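Local coordinates for sulfur carrier protein ThiS (Escherichia coli, PDB 1ZUD) that carries sulfur, as a ubiquitin-like carrier protein, and donates it for building the thiazole phosphate moiety of thiamine phosphate, at residues A14-L22 against Q45-D53. Residues are numbered along the deposited sequence; the frame is centred on the assembly and turned at random.
Sequences AGQTVHELL and QWAQHIVQD
Thr17 and Ile50 pair their backbones in a single bridge: Val51 N gives a nearly straight bond to Gln16 O (2.9 Å, 170° at the hydrogen), and Val18 N reaches His49 O in a more bent one. One residue on, His19 N bonds to Trp46 O (2.9 Å), standing above that carbonyl's plane. Thr17 is the N-cap of helix 18-24; with chi1 at 58°, OG1 is set between the backbone N and carbonyl carbon, where it accepts from Glu20 N (3.1 Å), while Glu20 OE1 takes Thr17 N on its anti lone pair, closing a capping box. Thr17 CG2 lies against the Ala47 carbonyl. A valine in place of Thr17 would probably leave Glu20 N without its side-chain acceptor. Deeper in, Val18 CG1 sits over the Trp46 five-membered ring, 4.0 Å from its centroid, and CG2 meets Val51 CG2; Leu22 CD1 touches Trp46 CE3 at 3.6 Å. Leu34 and Ile57 extend this apolar layer onto the sheet of the ubiquitin-like fold. The first two helical N-H groups, with no preceding turn to bond to, are thus satisfied by loop carbonyls, tying the helix start to the loop before strand 56-61.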
loop_
_atom_site.group_PDB
_atom_site.type_symbol
_atom_site.label_atom_id
_atom_site.label_comp_id
_atom_site.label_asym_id
_atom_site.label_seq_id
_atom_site.Cartn_x
_atom_site.Cartn_y
_atom_site.Cartn_z
ATOM N N ALA D 14 -21.903 -9.901 32.484
ATOM C CA ALA D 14 -22.592 -10.691 31.489
ATOM C C ALA D 14 -23.951 -9.989 31.315
ATOM O O ALA D 14 -24.348 -9.185 32.164
ATOM C CB ALA D 14 -22.797 -12.104 31.988
ATOM N N GLY D 15 -24.650 -10.296 30.224
ATOM C CA GLY D 15 -25.945 -9.679 29.967
ATOM C C GLY D 15 -25.979 -8.196 29.568
ATOM O O GLY D 15 -27.060 -7.609 29.603
ATOM N N GLN D 16 -24.840 -7.592 29.191
ATOM C CA GLN D 16 -24.793 -6.159 28.817
ATOM C C GLN D 16 -24.921 -5.922 27.325
ATOM O O GLN D 16 -24.459 -6.720 26.525
ATOM C CB GLN D 16 -23.476 -5.510 29.205
ATOM C CG GLN D 16 -23.191 -5.316 30.670
ATOM C CD GLN D 16 -21.863 -4.573 30.864
ATOM O OE1 GLN D 16 -20.798 -5.104 30.551
ATOM N NE2 GLN D 16 -21.930 -3.331 31.354
ATOM N N THR D 17 -25.507 -4.789 26.932
ATOM C CA THR D 17 -25.621 -4.524 25.497
ATOM C C THR D 17 -24.347 -3.742 25.104
ATOM O O THR D 17 -23.621 -3.265 25.952
ATOM C CB THR D 17 -26.833 -3.634 25.157
ATOM O OG1 THR D 17 -26.696 -2.403 25.883
ATOM C CG2 THR D 17 -28.216 -4.333 25.579
ATOM N N VAL D 18 -24.103 -3.620 23.819
ATOM C CA VAL D 18 -22.944 -2.836 23.384
ATOM C C VAL D 18 -23.068 -1.435 23.930
ATOM O O VAL D 18 -22.107 -0.887 24.439
ATOM C CB VAL D 18 -22.861 -2.808 21.840
ATOM C CG1 VAL D 18 -21.800 -1.807 21.389
ATOM C CG2 VAL D 18 -22.602 -4.219 21.341
ATOM N N HIS D 19 -24.279 -0.860 23.881
ATOM C CA HIS D 19 -24.470 0.497 24.385
ATOM C C HIS D 19 -24.078 0.565 25.856
ATOM O O HIS D 19 -23.337 1.465 26.274
ATOM C CB HIS D 19 -25.961 0.946 24.216
ATOM C CG HIS D 19 -26.326 2.163 25.005
ATOM N ND1 HIS D 19 -26.105 3.450 24.547
ATOM C CD2 HIS D 19 -26.830 2.294 26.255
ATOM C CE1 HIS D 19 -26.444 4.315 25.487
ATOM N NE2 HIS D 19 -26.884 3.642 26.531
ATOM N N GLU D 20 -24.561 -0.371 26.670
ATOM C CA GLU D 20 -24.222 -0.293 28.102
ATOM C C GLU D 20 -22.716 -0.435 28.338
ATOM O O GLU D 20 -22.132 0.228 29.201
ATOM C CB GLU D 20 -24.956 -1.397 28.891
ATOM C CG GLU D 20 -26.489 -1.388 28.668
ATOM C CD GLU D 20 -27.215 -2.506 29.447
ATOM O OE1 GLU D 20 -26.953 -3.713 29.194
ATOM O OE2 GLU D 20 -28.050 -2.167 30.319
ATOM N N LEU D 21 -22.087 -1.335 27.592
ATOM C CA LEU D 21 -20.639 -1.496 27.734
ATOM C C LEU D 21 -19.905 -0.195 27.340
ATOM O O LEU D 21 -18.998 0.242 28.047
ATOM C CB LEU D 21 -20.132 -2.647 26.839
ATOM C CG LEU D 21 -18.607 -2.831 26.870
ATOM C CD1 LEU D 21 -18.210 -3.162 28.292
ATOM C CD2 LEU D 21 -18.151 -3.917 25.928
ATOM N N LEU D 22 -20.288 0.427 26.225
ATOM C CA LEU D 22 -19.586 1.653 25.797
ATOM C C LEU D 22 -19.789 2.741 26.860
ATOM O O LEU D 22 -18.883 3.533 27.149
ATOM C CB LEU D 22 -20.086 2.117 24.400
ATOM C CG LEU D 22 -19.810 1.084 23.274
ATOM C CD1 LEU D 22 -20.273 1.628 21.929
ATOM C CD2 LEU D 22 -18.300 0.754 23.226
ATOM N N GLN D 45 -27.850 -1.049 16.013
ATOM C CA GLN D 45 -28.143 -2.248 16.816
ATOM C C GLN D 45 -27.486 -2.250 18.205
ATOM O O GLN D 45 -27.716 -3.164 19.026
ATOM C CB GLN D 45 -27.667 -3.505 16.071
ATOM C CG GLN D 45 -28.488 -3.893 14.839
ATOM C CD GLN D 45 -27.792 -4.913 13.937
ATOM O OE1 GLN D 45 -27.054 -5.791 14.396
ATOM N NE2 GLN D 45 -28.042 -4.804 12.638
ATOM N N TRP D 46 -26.699 -1.220 18.518
ATOM C CA TRP D 46 -25.971 -1.264 19.784
ATOM C C TRP D 46 -26.808 -1.270 21.048
ATOM O O TRP D 46 -26.371 -1.813 22.045
ATOM C CB TRP D 46 -24.921 -0.141 19.907
ATOM C CG TRP D 46 -23.820 -0.141 18.812
ATOM C CD1 TRP D 46 -23.572 -1.103 17.875
ATOM C CD2 TRP D 46 -22.841 0.882 18.593
ATOM N NE1 TRP D 46 -22.497 -0.742 17.073
ATOM C CE2 TRP D 46 -22.029 0.471 17.495
ATOM C CE3 TRP D 46 -22.570 2.097 19.207
ATOM C CZ2 TRP D 46 -20.965 1.251 17.000
ATOM C CZ3 TRP D 46 -21.482 2.888 18.697
ATOM C CH2 TRP D 46 -20.717 2.444 17.612
ATOM N N ALA D 47 -27.989 -0.671 21.017
ATOM C CA ALA D 47 -28.844 -0.630 22.213
ATOM C C ALA D 47 -29.411 -1.988 22.610
ATOM O O ALA D 47 -29.845 -2.162 23.742
ATOM C CB ALA D 47 -29.993 0.373 22.008
ATOM N N GLN D 48 -29.419 -2.944 21.694
ATOM C CA GLN D 48 -29.947 -4.297 21.982
ATOM C C GLN D 48 -28.934 -5.442 21.828
ATOM O O GLN D 48 -29.141 -6.537 22.372
ATOM C CB GLN D 48 -31.119 -4.589 21.058
ATOM C CG GLN D 48 -32.321 -3.706 21.341
ATOM C CD GLN D 48 -33.620 -4.380 20.973
ATOM O OE1 GLN D 48 -33.925 -4.563 19.783
ATOM N NE2 GLN D 48 -34.396 -4.778 21.993
ATOM N N HIS D 49 -27.843 -5.203 21.090
ATOM C CA HIS D 49 -26.836 -6.252 20.868
ATOM C C HIS D 49 -26.124 -6.637 22.164
ATOM O O HIS D 49 -25.410 -5.844 22.749
ATOM C CB HIS D 49 -25.791 -5.788 19.867
ATOM C CG HIS D 49 -25.043 -6.916 19.237
ATOM N ND1 HIS D 49 -25.422 -7.478 18.037
ATOM C CD2 HIS D 49 -23.960 -7.618 19.660
ATOM C CE1 HIS D 49 -24.602 -8.475 17.745
ATOM N NE2 HIS D 49 -23.707 -8.580 18.712
ATOM N N ILE D 50 -26.322 -7.871 22.602
ATOM C CA ILE D 50 -25.698 -8.382 23.821
ATOM C C ILE D 50 -24.236 -8.851 23.585
ATOM O O ILE D 50 -23.931 -9.578 22.648
ATOM C CB ILE D 50 -26.507 -9.589 24.403
ATOM C CG1 ILE D 50 -27.935 -9.148 24.722
ATOM C CG2 ILE D 50 -25.799 -10.129 25.663
ATOM C CD1 ILE D 50 -28.026 -8.280 25.956
ATOM N N VAL D 51 -23.336 -8.386 24.444
ATOM C CA VAL D 51 -21.941 -8.768 24.336
ATOM C C VAL D 51 -21.783 -10.128 25.016
ATOM O O VAL D 51 -22.214 -10.288 26.160
ATOM C CB VAL D 51 -21.097 -7.747 25.044
ATOM C CG1 VAL D 51 -19.632 -8.208 25.048
ATOM C CG2 VAL D 51 -21.281 -6.368 24.340
ATOM N N GLN D 52 -21.160 -11.080 24.324
ATOM C CA GLN D 52 -20.959 -12.444 24.836
ATOM C C GLN D 52 -19.560 -12.810 25.249
ATOM O O GLN D 52 -18.585 -12.387 24.617
ATOM C CB GLN D 52 -21.429 -13.423 23.787
ATOM C CG GLN D 52 -22.673 -12.888 23.158
ATOM C CD GLN D 52 -23.619 -13.930 22.653
ATOM O OE1 GLN D 52 -23.263 -14.783 21.821
ATOM N NE2 GLN D 52 -24.866 -13.864 23.140
ATOM N N ASP D 53 -19.471 -13.626 26.305
ATOM C CA ASP D 53 -18.200 -14.076 26.822
ATOM C C ASP D 53 -17.285 -14.491 25.675
ATOM O O ASP D 53 -17.716 -15.204 24.803
ATOM C CB ASP D 53 -18.395 -15.286 27.725
ATOM C CG ASP D 53 -17.082 -15.948 28.066
ATOM O OD1 ASP D 53 -16.863 -17.089 27.607
ATOM O OD2 ASP D 53 -16.262 -15.307 28.770
HETATM O O HOH W 1 -23.414 -11.837 28.073
HETATM O O HOH W 2 -22.277 -8.387 28.445
HETATM O O HOH W 3 -28.886 -0.827 25.664
#